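Local coordinates for protein porin (Acinetobacter baumannii AB307-0294, PDB 5DL7) that probably works as an outer-membrane porin of the OprD family, a calcium-binding beta-barrel channel thought to let small molecules such as vanillate across the membrane, at residues G69-A74 and T112-F117; F32-K37 and E408-V413; D316-S321 and G350-L355; T26-Y31 and G52-G57. All blocks are in the same frame, centred on the assembly; numbering follows the deposited sequence.

Contact 1 (G69-A74 and T112-F117)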
# COMPACT_ATOMS: atom_id res chain seq x y z
N GLY A 69 5.32 4.02 27.26
CA GLY A 69 3.99 4.33 26.85
C GLY A 69 3.31 3.18 26.10
O GLY A 69 3.78 2.04 26.15
N VAL A 70 2.15 3.48 25.53
CA VAL A 70 1.30 2.44 24.91
C VAL A 70 0.59 3.03 23.72
O VAL A 70 0.20 4.20 23.75
CB VAL A 70 0.41 1.85 25.98
CG1 VAL A 70 -0.43 2.90 26.66
CG2 VAL A 70 -0.57 0.87 25.34
N ASP A 71 0.37 2.27 22.68
CA ASP A 71 -0.39 2.74 21.52
C ASP A 71 -1.49 1.56 21.32
O ASP A 71 -1.33 0.43 21.71
CB ASP A 71 0.33 2.77 20.21
CG ASP A 71 1.59 3.78 20.16
OD1 ASP A 71 1.51 4.73 20.95
OD2 ASP A 71 2.62 3.54 19.36
N VAL A 72 -2.60 1.92 20.74
CA VAL A 72 -3.68 1.00 20.54
C VAL A 72 -4.30 1.28 19.15
O VAL A 72 -4.42 2.47 18.70
CB VAL A 72 -4.62 1.03 21.63
CG1 VAL A 72 -5.29 2.34 21.69
CG2 VAL A 72 -5.81 0.02 21.49
N LEU A 73 -4.73 0.22 18.45
CA LEU A 73 -5.45 0.40 17.19
C LEU A 73 -6.74 -0.53 17.37
O LEU A 73 -6.53 -1.71 17.42
CB LEU A 73 -4.64 -0.04 16.10
CG LEU A 73 -5.17 0.07 14.70
CD1 LEU A 73 -5.46 1.54 14.28
CD2 LEU A 73 -4.29 -0.68 13.75
N ALA A 74 -7.90 -0.05 17.28
CA ALA A 74 -9.16 -0.85 17.43
C ALA A 74 -9.99 -0.67 16.17
O ALA A 74 -10.17 0.47 15.71
CB ALA A 74 -9.87 -0.44 18.62
N THR A 112 0.43 -1.95 21.53
CA THR A 112 1.88 -1.87 21.41
C THR A 112 2.42 -1.24 22.66
O THR A 112 1.82 -0.28 23.19
CB THR A 112 2.33 -0.92 20.27
OG1 THR A 112 1.51 -1.05 19.13
CG2 THR A 112 3.79 -1.19 19.86
N GLY A 113 3.41 -1.80 23.29
CA GLY A 113 4.03 -1.16 24.38
C GLY A 113 5.30 -0.50 23.78
O GLY A 113 5.89 -0.99 22.84
N LYS A 114 5.69 0.63 24.39
CA LYS A 114 6.85 1.41 23.89
C LYS A 114 7.62 1.97 24.98
O LYS A 114 7.18 2.27 26.10
CB LYS A 114 6.35 2.45 22.86
CG LYS A 114 5.47 3.46 23.42
CD LYS A 114 4.87 4.35 22.27
CE LYS A 114 4.22 5.48 23.07
NZ LYS A 114 3.46 6.25 22.04
N ALA A 115 8.94 2.09 24.71
CA ALA A 115 9.89 2.65 25.62
C ALA A 115 10.89 3.58 24.89
O ALA A 115 11.24 3.30 23.77
CB ALA A 115 10.73 1.55 26.28
N LYS A 116 11.28 4.67 25.56
CA LYS A 116 12.13 5.65 24.98
C LYS A 116 13.28 6.03 25.90
O LYS A 116 13.08 6.23 27.05
CB LYS A 116 11.29 6.85 24.69
CG LYS A 116 12.09 7.94 24.04
CD LYS A 116 11.21 8.80 23.23
CE LYS A 116 10.95 10.07 23.92
NZ LYS A 116 10.96 11.01 22.77
N PHE A 117 14.46 6.07 25.31
CA PHE A 117 15.68 6.56 25.92
C PHE A 117 16.31 7.57 24.98
O PHE A 117 16.63 7.23 23.87
CB PHE A 117 16.67 5.38 26.13
CG PHE A 117 18.00 5.80 26.68
CD1 PHE A 117 18.05 6.35 27.93
CD2 PHE A 117 19.18 5.64 25.95
CE1 PHE A 117 19.24 6.80 28.51
CE2 PHE A 117 20.40 6.04 26.52
CZ PHE A 117 20.41 6.66 27.77
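Lys114 reaches back over the neighbouring strand to Asp71, and the two side chains cross at about a right angle. The lysine leaves its backbone with CG wedged between N and the carbonyl carbon (chi1 64°), then runs fully extended, which lays the chain across Gly69. CG rests 3.5 Å from Gly69 C, and NZ ends 2.7 Å from Asp71 OD1. The ammonium comes in on the syn side of that oxygen, close to the carboxylate plane. Asp71 turns CG to the side of its own backbone N, and its CB lies 4.1 Å from Thr112 OG1, a hydroxyl whose hydrogen bond goes to Asp126.

Residues 69-74 and 112-117, on strands 66-79 and 105-117, run antiparallel as neighbours in the wall of the porin barrel. Gly69 with Lys114 and Asp71 with Thr112 are hydrogen-bonded pairs, the shortest of the four backbone bonds being Gly69 N to Lys114 O at 2.8 Å. Between them Val70 faces Gly113 in a non-hydrogen-bonded pair on the other face of the sheet, where CG2 of Val70 lies 3.4 Å from Thr112 O and a detergent molecule touches Gly113.

Lys114 NZ also donates to Ser59 O, and the lysine makes a cation-pi contact with Tyr61. With a carboxylate, a carbonyl and an aromatic ring around it, the ammonium is well compensated and most likely stays protonated.

Contact 2 (F32-K37 and E408-V413). With CA (calcium ion), chain D; C8E ((hydroxyethyloxy)tri(ethyloxy)octane), chain K.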
# COMPACT_ATOMS: atom_id res chain seq x y z
N PHE A 32 -16.43 -1.25 -3.21
CA PHE A 32 -15.36 -1.77 -4.09
C PHE A 32 -16.04 -2.65 -5.13
O PHE A 32 -16.82 -3.50 -4.78
CB PHE A 32 -14.40 -2.64 -3.28
CG PHE A 32 -13.26 -3.26 -4.07
CD1 PHE A 32 -13.47 -4.39 -4.86
CD2 PHE A 32 -11.96 -2.72 -4.00
CE1 PHE A 32 -12.46 -4.96 -5.60
CE2 PHE A 32 -10.92 -3.30 -4.74
CZ PHE A 32 -11.18 -4.40 -5.55
N ASP A 33 -15.80 -2.32 -6.38
CA ASP A 33 -16.40 -3.16 -7.48
C ASP A 33 -15.32 -3.33 -8.52
O ASP A 33 -15.11 -2.39 -9.33
CB ASP A 33 -17.53 -2.37 -8.07
CG ASP A 33 -18.19 -3.11 -9.36
OD1 ASP A 33 -18.22 -4.38 -9.29
OD2 ASP A 33 -18.62 -2.37 -10.36
N ARG A 34 -14.78 -4.52 -8.69
CA ARG A 34 -13.85 -4.79 -9.78
C ARG A 34 -14.71 -5.73 -10.75
O ARG A 34 -14.88 -6.89 -10.54
CB ARG A 34 -12.63 -5.47 -9.28
CG ARG A 34 -11.63 -5.91 -10.34
CD ARG A 34 -10.41 -6.58 -9.85
NE ARG A 34 -9.56 -5.58 -9.14
CZ ARG A 34 -8.67 -5.84 -8.22
NH1 ARG A 34 -8.30 -7.06 -7.92
NH2 ARG A 34 -7.86 -4.87 -7.75
N ASP A 35 -15.23 -5.11 -11.78
CA ASP A 35 -16.19 -5.80 -12.68
C ASP A 35 -15.41 -6.31 -13.80
O ASP A 35 -15.01 -5.63 -14.78
CB ASP A 35 -17.23 -4.84 -13.11
CG ASP A 35 -18.32 -5.54 -13.92
OD1 ASP A 35 -18.05 -6.61 -14.48
OD2 ASP A 35 -19.37 -4.84 -13.93
N TYR A 36 -15.19 -7.64 -13.76
CA TYR A 36 -14.42 -8.35 -14.78
C TYR A 36 -15.05 -8.25 -16.12
O TYR A 36 -16.29 -8.44 -16.26
CB TYR A 36 -14.29 -9.82 -14.42
CG TYR A 36 -13.78 -10.08 -13.10
CD1 TYR A 36 -12.55 -9.62 -12.66
CD2 TYR A 36 -14.57 -10.85 -12.15
CE1 TYR A 36 -12.01 -9.92 -11.39
CE2 TYR A 36 -14.09 -11.13 -10.91
CZ TYR A 36 -12.79 -10.64 -10.50
OH TYR A 36 -12.39 -10.99 -9.26
N LYS A 37 -14.27 -7.98 -17.17
CA LYS A 37 -14.79 -7.91 -18.54
C LYS A 37 -15.28 -9.26 -19.09
O LYS A 37 -16.30 -9.25 -19.81
CB LYS A 37 -13.85 -7.23 -19.50
CG LYS A 37 -13.70 -5.78 -18.98
CD LYS A 37 -13.46 -4.61 -19.95
CE LYS A 37 -12.00 -4.35 -20.29
NZ LYS A 37 -12.08 -3.85 -21.76
N GLU A 408 -12.94 -1.12 -12.75
CA GLU A 408 -12.87 -1.18 -11.28
C GLU A 408 -13.31 0.21 -10.76
O GLU A 408 -12.85 1.26 -11.32
CB GLU A 408 -11.49 -1.53 -10.83
CG GLU A 408 -11.28 -1.51 -9.34
CD GLU A 408 -9.93 -2.09 -8.84
OE1 GLU A 408 -9.34 -2.89 -9.59
OE2 GLU A 408 -9.59 -1.76 -7.68
N THR A 409 -14.18 0.25 -9.75
CA THR A 409 -14.62 1.46 -9.14
C THR A 409 -14.37 1.30 -7.59
O THR A 409 -14.54 0.23 -7.05
CB THR A 409 -16.17 1.56 -9.29
OG1 THR A 409 -16.46 1.70 -10.68
CG2 THR A 409 -16.63 2.73 -8.55
N ARG A 410 -13.80 2.30 -6.96
CA ARG A 410 -13.72 2.34 -5.50
C ARG A 410 -14.33 3.69 -5.09
O ARG A 410 -13.98 4.73 -5.59
CB ARG A 410 -12.26 2.31 -4.95
CG ARG A 410 -11.51 1.07 -5.35
CD ARG A 410 -10.02 1.06 -4.82
NE ARG A 410 -9.34 -0.08 -5.44
CZ ARG A 410 -8.08 -0.40 -5.16
NH1 ARG A 410 -7.42 0.27 -4.26
NH2 ARG A 410 -7.49 -1.27 -5.89
N LEU A 411 -15.27 3.67 -4.14
CA LEU A 411 -15.88 4.87 -3.58
C LEU A 411 -15.65 4.87 -2.07
O LEU A 411 -15.83 3.84 -1.42
CB LEU A 411 -17.36 4.88 -3.85
CG LEU A 411 -17.77 4.78 -5.36
CD1 LEU A 411 -19.35 4.65 -5.47
CD2 LEU A 411 -17.21 5.88 -6.23
N ASN A 412 -15.21 5.97 -1.57
CA ASN A 412 -14.90 6.19 -0.18
C ASN A 412 -15.53 7.35 0.41
O ASN A 412 -15.46 8.50 -0.15
CB ASN A 412 -13.36 6.31 0.05
CG ASN A 412 -12.57 5.12 -0.49
OD1 ASN A 412 -12.13 5.02 -1.65
ND2 ASN A 412 -12.46 4.08 0.38
N VAL A 413 -16.16 7.24 1.58
CA VAL A 413 -16.50 8.41 2.38
C VAL A 413 -15.92 8.18 3.76
O VAL A 413 -16.16 7.13 4.36
CB VAL A 413 -18.04 8.68 2.49
CG1 VAL A 413 -18.27 9.83 3.37
CG2 VAL A 413 -18.66 8.81 1.06
CA CA D . -18.47 -8.62 -15.31
O12 C8E K . -24.51 -2.20 -3.88
C13 C8E K . -24.73 -1.00 -3.18
C14 C8E K . -23.58 -0.04 -3.40
O15 C8E K . -23.87 1.27 -2.91
C16 C8E K . -22.94 2.30 -3.30
C17 C8E K . -22.78 3.13 -2.05
O18 C8E K . -21.97 4.29 -2.20
C19 C8E K . -21.18 4.52 -1.02
C20 C8E K . -20.04 5.52 -1.21
O21 C8E K . -18.85 5.13 -0.41
O HOH W 1 -16.79 -0.95 -11.69
O HOH W 2 -18.88 -7.20 -17.05
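Glu408 lies alongside Arg34, both side chains pointing the same way from a non-hydrogen-bonded pair, and the tight half of the contact is built round its carboxylate. Arg34 bends at chi3 (-70°), which turns NE onto Glu408 OE1 at 2.7 Å; the oxygen lies in the guanidinium plane, but the donor stands well above the carboxylate plane. NH2 adds a weak bond to the same atom. The other oxygen, OE2, is held side-on by Arg410, whose NE and NH2 each donate to it at 2.8 Å. The shared carboxylate thus binds both guanidinium groups, with Arg34 NH2 4.1 Å from Arg410 NH2, and links the three residues into a salt-bridge network. Phe32 closes this packing: its CE2 is 3.7 Å from Arg410 NE, with ring and guanidinium planes about 30° apart, while its CZ sits over one face of the Arg34 guanidinium.

On the opposite face the pairing is looser. Asp33 and Thr409 form a hydrogen-bonded backbone pair, yet the polar ends of their side chains are joined by a water hydrogen-bonded to Asp33 OD2 (2.7 Å) and to Thr409 OG1 (2.9 Å). Asp33 OD1 turns to a salt bridge with Arg47. Farther along, Asp35 OD1 binds calcium at 2.2 Å, together with Tyr36 O, Asp39 and Thr44.

This pairing joins the first long strand, 22-36, to the last, 406-418, and so closes the barrel; strand 46-58 flanks it beyond 22-36 and strand 384-395 beyond 406-418.

Contact 3 (D316-S321 and G350-L355)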
# COMPACT_ATOMS: atom_id res chain seq x y z
N ASP A 316 10.33 -9.29 -16.38
CA ASP A 316 10.71 -8.54 -17.57
C ASP A 316 9.84 -7.40 -17.98
O ASP A 316 10.08 -6.77 -19.02
CB ASP A 316 10.91 -9.44 -18.72
CG ASP A 316 12.25 -10.31 -18.53
OD1 ASP A 316 13.13 -10.12 -17.71
OD2 ASP A 316 12.39 -11.02 -19.51
N GLU A 317 8.87 -7.05 -17.13
CA GLU A 317 7.86 -6.05 -17.56
C GLU A 317 8.51 -4.66 -17.57
O GLU A 317 9.08 -4.25 -16.56
CB GLU A 317 6.76 -6.09 -16.57
CG GLU A 317 5.58 -5.19 -16.89
CD GLU A 317 4.27 -5.47 -16.23
OE1 GLU A 317 4.21 -6.31 -15.30
OE2 GLU A 317 3.24 -4.81 -16.67
N LYS A 318 8.30 -4.01 -18.70
CA LYS A 318 8.63 -2.59 -18.89
C LYS A 318 7.38 -1.82 -18.81
O LYS A 318 6.38 -2.14 -19.51
CB LYS A 318 9.28 -2.36 -20.26
CG LYS A 318 10.66 -2.97 -20.35
CD LYS A 318 11.09 -2.64 -21.81
CE LYS A 318 12.44 -3.19 -22.08
NZ LYS A 318 12.18 -4.62 -22.41
N VAL A 319 7.34 -0.75 -18.02
CA VAL A 319 6.18 0.04 -17.83
C VAL A 319 6.39 1.53 -18.10
O VAL A 319 7.42 2.05 -17.65
CB VAL A 319 5.62 -0.07 -16.39
CG1 VAL A 319 4.28 0.64 -16.18
CG2 VAL A 319 5.42 -1.53 -15.91
N TYR A 320 5.48 2.06 -18.87
CA TYR A 320 5.49 3.51 -19.28
C TYR A 320 4.25 4.12 -18.73
O TYR A 320 3.16 3.68 -19.03
CB TYR A 320 5.54 3.63 -20.82
CG TYR A 320 6.64 2.82 -21.42
CD1 TYR A 320 6.39 1.44 -21.69
CD2 TYR A 320 7.87 3.34 -21.73
CE1 TYR A 320 7.37 0.69 -22.30
CE2 TYR A 320 8.86 2.54 -22.41
CZ TYR A 320 8.56 1.25 -22.60
OH TYR A 320 9.48 0.36 -23.21
N SER A 321 4.36 5.29 -18.05
CA SER A 321 3.14 5.94 -17.55
C SER A 321 3.22 7.48 -17.64
O SER A 321 4.28 8.08 -17.77
CB SER A 321 2.86 5.56 -16.07
OG SER A 321 3.81 6.28 -15.26
N GLY A 350 2.12 -1.70 -19.58
CA GLY A 350 3.19 -2.69 -19.34
C GLY A 350 3.33 -3.66 -20.47
O GLY A 350 2.31 -4.12 -21.05
N GLU A 351 4.59 -3.89 -20.88
CA GLU A 351 4.86 -4.82 -21.94
C GLU A 351 5.99 -5.72 -21.65
O GLU A 351 6.71 -5.54 -20.70
CB GLU A 351 5.28 -3.93 -23.17
CG GLU A 351 4.46 -2.93 -23.55
CD GLU A 351 5.02 -2.11 -24.76
OE1 GLU A 351 6.26 -2.09 -25.11
OE2 GLU A 351 4.17 -1.40 -25.25
N ASP A 352 6.24 -6.68 -22.56
CA ASP A 352 7.33 -7.65 -22.42
C ASP A 352 7.14 -8.52 -21.18
O ASP A 352 8.16 -9.14 -20.78
CB ASP A 352 8.74 -7.02 -22.48
CG ASP A 352 9.06 -6.21 -23.76
OD1 ASP A 352 8.43 -6.53 -24.82
OD2 ASP A 352 9.95 -5.21 -23.73
N ILE A 353 5.94 -8.73 -20.75
CA ILE A 353 5.62 -9.61 -19.56
C ILE A 353 5.88 -11.06 -19.91
O ILE A 353 5.33 -11.61 -20.88
CB ILE A 353 4.26 -9.41 -19.11
CG1 ILE A 353 4.00 -7.96 -18.63
CG2 ILE A 353 3.84 -10.46 -18.04
CD1 ILE A 353 2.53 -7.72 -18.52
N ASP A 354 6.78 -11.64 -19.07
CA ASP A 354 7.15 -13.05 -19.21
C ASP A 354 6.54 -13.83 -18.06
O ASP A 354 6.95 -13.68 -16.93
CB ASP A 354 8.68 -13.21 -19.26
CG ASP A 354 9.16 -14.63 -19.55
OD1 ASP A 354 8.38 -15.59 -19.46
OD2 ASP A 354 10.43 -14.74 -19.66
N LEU A 355 5.60 -14.72 -18.38
CA LEU A 355 4.87 -15.55 -17.43
C LEU A 355 5.49 -16.97 -17.35
O LEU A 355 4.79 -17.93 -16.90
CB LEU A 355 3.38 -15.54 -17.64
CG LEU A 355 2.79 -14.14 -17.52
CD1 LEU A 355 1.33 -14.25 -17.86
CD2 LEU A 355 3.00 -13.54 -16.16
O HOH W 3 10.53 -10.36 -21.90
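Lys318 and Glu351 pair through their backbones, and two nearly straight hydrogen bonds tie them: Lys318 N to Glu351 O at 3.0 Å and Glu351 N to Lys318 O at 2.9 Å. CA-H...O contacts extend the ladder on both sides, from Gly350 CA to Lys318 O and from Glu317 CA to Glu351 O.

The charged link is a salt bridge. Lys318 runs extended to CE and then bends at chi4 (82°), which swings NZ to within 2.7 Å of Asp352 OD2, on the anti side of that oxygen. Like charges also gather here: Asp316 OD2 is 4.2 Å from Asp354 OD2, an approach that the salt bridge of Asp354 to Lys315 probably eases, while Asp354 OD1 accepts from Leu356 N. A water donates to both Asp316 OD2 and Asp352 O, bridging the two segments.

Van der Waals packing occupies the other side, where Glu317 and Ile353 lie side by side. The extended glutamate chain presents its flank to the isoleucine, with Glu317 CD 3.5 Å from Ile353 CG1, while its OE1 is hydrogen-bonded to Asn314. OE2 comes 3.4 Å from Gly350 CA, a close approach to a residue without a side chain. Tyr320 crosses Glu351 at about a right angle but only loosely, its main partners being Lys349 and Tyr284.

Asp352 (phi 63°, psi 27°) and Ile353 both face Phe363 and form a G1 beta bulge against strand 363-375, next to this antiparallel pairing of strands 318-327 and 341-353 in the wall of the porin barrel.

Contact 4 (T26-Y31 and G52-G57). With C8E ((hydroxyethyloxy)tri(ethyloxy)octane), chain K.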
# COMPACT_ATOMS: atom_id res chain seq x y z
N THR A 26 -11.91 7.29 13.26
CA THR A 26 -12.22 7.39 11.79
C THR A 26 -13.38 6.50 11.48
O THR A 26 -13.42 5.35 11.96
CB THR A 26 -11.00 6.92 10.96
OG1 THR A 26 -10.00 7.88 11.31
CG2 THR A 26 -11.33 7.08 9.47
N LEU A 27 -14.36 7.05 10.89
CA LEU A 27 -15.47 6.31 10.30
C LEU A 27 -15.28 6.17 8.75
O LEU A 27 -15.07 7.18 8.10
CB LEU A 27 -16.77 7.01 10.46
CG LEU A 27 -17.31 7.20 11.85
CD1 LEU A 27 -16.31 7.59 12.88
CD2 LEU A 27 -18.38 8.34 11.67
N ARG A 28 -15.42 4.97 8.20
CA ARG A 28 -15.15 4.75 6.75
C ARG A 28 -16.27 3.99 6.12
O ARG A 28 -16.77 3.04 6.72
CB ARG A 28 -13.92 3.87 6.60
CG ARG A 28 -12.70 4.36 7.32
CD ARG A 28 -11.78 5.00 6.19
NE ARG A 28 -11.15 3.91 5.70
CZ ARG A 28 -10.57 3.45 4.54
NH1 ARG A 28 -10.20 2.25 4.73
NH2 ARG A 28 -10.32 3.96 3.38
N ASN A 29 -16.76 4.43 4.98
CA ASN A 29 -17.72 3.71 4.18
C ASN A 29 -16.98 3.48 2.82
O ASN A 29 -16.41 4.46 2.30
CB ASN A 29 -18.88 4.58 3.94
CG ASN A 29 -19.99 3.84 3.26
OD1 ASN A 29 -19.97 3.63 2.10
ND2 ASN A 29 -20.91 3.35 4.02
N PHE A 30 -16.86 2.24 2.42
CA PHE A 30 -16.01 1.82 1.25
C PHE A 30 -16.86 0.89 0.35
O PHE A 30 -17.27 -0.15 0.77
CB PHE A 30 -14.84 1.14 1.83
CG PHE A 30 -13.64 0.98 0.92
CD1 PHE A 30 -13.74 0.75 -0.49
CD2 PHE A 30 -12.34 0.88 1.49
CE1 PHE A 30 -12.62 0.62 -1.32
CE2 PHE A 30 -11.19 0.76 0.66
CZ PHE A 30 -11.32 0.63 -0.74
N TYR A 31 -17.04 1.28 -0.88
CA TYR A 31 -17.62 0.38 -1.89
C TYR A 31 -16.54 0.02 -2.90
O TYR A 31 -15.80 0.94 -3.34
CB TYR A 31 -18.70 1.17 -2.66
CG TYR A 31 -19.32 0.40 -3.80
CD1 TYR A 31 -20.02 -0.80 -3.55
CD2 TYR A 31 -19.10 0.75 -5.13
CE1 TYR A 31 -20.59 -1.53 -4.59
CE2 TYR A 31 -19.64 -0.00 -6.18
CZ TYR A 31 -20.41 -1.13 -5.87
OH TYR A 31 -20.94 -1.87 -6.89
N GLY A 52 -16.70 0.86 8.43
CA GLY A 52 -15.76 0.57 9.47
C GLY A 52 -15.49 1.73 10.41
O GLY A 52 -15.72 2.88 10.09
N LEU A 53 -15.22 1.39 11.64
CA LEU A 53 -14.67 2.29 12.68
C LEU A 53 -13.29 1.91 13.04
O LEU A 53 -12.96 0.74 13.24
CB LEU A 53 -15.51 2.18 14.03
CG LEU A 53 -16.87 2.62 13.86
CD1 LEU A 53 -17.63 2.16 15.14
CD2 LEU A 53 -17.08 4.16 13.70
N ILE A 54 -12.41 2.92 13.13
CA ILE A 54 -11.10 2.69 13.58
C ILE A 54 -10.67 3.76 14.63
O ILE A 54 -10.77 4.99 14.34
CB ILE A 54 -10.11 2.84 12.41
CG1 ILE A 54 -10.45 1.86 11.29
CG2 ILE A 54 -8.66 2.55 12.80
CD1 ILE A 54 -10.60 2.45 9.94
N PHE A 55 -10.15 3.28 15.79
CA PHE A 55 -9.66 4.14 16.84
C PHE A 55 -8.14 3.95 16.87
O PHE A 55 -7.67 2.80 17.01
CB PHE A 55 -10.23 3.84 18.22
CG PHE A 55 -9.59 4.63 19.27
CD1 PHE A 55 -9.92 5.98 19.42
CD2 PHE A 55 -8.66 4.11 20.01
CE1 PHE A 55 -9.26 6.74 20.43
CE2 PHE A 55 -7.97 4.84 20.96
CZ PHE A 55 -8.29 6.12 21.20
N LYS A 56 -7.36 5.04 16.82
CA LYS A 56 -5.88 4.96 16.90
C LYS A 56 -5.42 5.88 17.92
O LYS A 56 -5.72 7.08 17.88
CB LYS A 56 -5.31 5.30 15.48
CG LYS A 56 -3.80 5.30 15.48
CD LYS A 56 -3.20 5.45 14.10
CE LYS A 56 -1.70 5.48 14.30
NZ LYS A 56 -1.06 4.95 13.04
N GLY A 57 -4.81 5.35 18.97
CA GLY A 57 -4.44 6.10 20.16
C GLY A 57 -2.90 5.93 20.31
O GLY A 57 -2.40 4.82 20.16
O12 C8E K . -24.51 -2.20 -3.88
C13 C8E K . -24.73 -1.00 -3.18
C14 C8E K . -23.58 -0.04 -3.40
O15 C8E K . -23.87 1.27 -2.91
C16 C8E K . -22.94 2.30 -3.30
C17 C8E K . -22.78 3.13 -2.05
O18 C8E K . -21.97 4.29 -2.20
C19 C8E K . -21.18 4.52 -1.02
C20 C8E K . -20.04 5.52 -1.21
O21 C8E K . -18.85 5.13 -0.41
O HOH W 4 -8.43 6.64 13.14
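Thr26 and Ile54 exchange both backbone hydrogen bonds: Thr26 N donates to Ile54 O at 2.8 Å and Ile54 N returns one to Thr26 O at 2.9 Å. Two residues on, Arg28 and Gly52 repeat the exchange, both at 2.8 Å. Ile54 O accepts a second time, from a water that is also hydrogen-bonded to Thr26 OG1. That hydroxyl has a further partner in Thr416 OG1 on the strand beyond.

Leu27 and Leu53 form the non-hydrogen-bonded pair between these rungs. Their amide groups point to the outer neighbours, Leu27 pairing with Tyr415 and Leu53 with Ala76, while their CA atoms make CA-H...O contacts inward, to Gly52 O and Thr26 O. The pattern is that of the hairpin formed by strands 22-36 and 46-58 in the barrel wall, each strand being bonded along both edges. The two leucines lie side by side on the surface, Leu53 CD2 3.6 Å from Leu27 CG.

On the Thr26 face, Arg28 CG meets Ile54 CD1 at 3.9 Å as the two chains cross. Bends at chi2 (-103°) and chi3 (-83°) then carry the guanidinium away from Ile54, and its NH1 donates to the carbonyls of Arg140 and Leu141. Asn29 points to the leucine face, where its OD1 accepts from Trp49 NE1 and from the terminal hydroxyl of a detergent molecule (O21, 3.1 Å). The same detergent passes over one face of the Tyr31 ring, its C14 3.5 Å from Tyr31 CE1.

How the contacts relate
All four contacts are antiparallel strand pairings in the barrel wall. Contacts 2 and 4 share strand 22-36, with centres 19 Å apart, and one detergent molecule touches both; Val413 O and Leu411 O probably accept hydrogen bonds from Asn29 N and Tyr31 N. Contact 4 in turn meets contact 1 (centres 21 Å apart), where Phe55 N and Gly57 N probably donate to Ala74 O and Val72 O. Contacts 2, 4 and 1 thus follow one another round the wall. Contact 3 stands apart, its centre 24 Å from that of contact 2 and 43 Å from that of contact 1. The calcium site with Asp35 and Tyr36 belongs to contact 2; contacts 1, 3 and 4 lie away from the calcium sites.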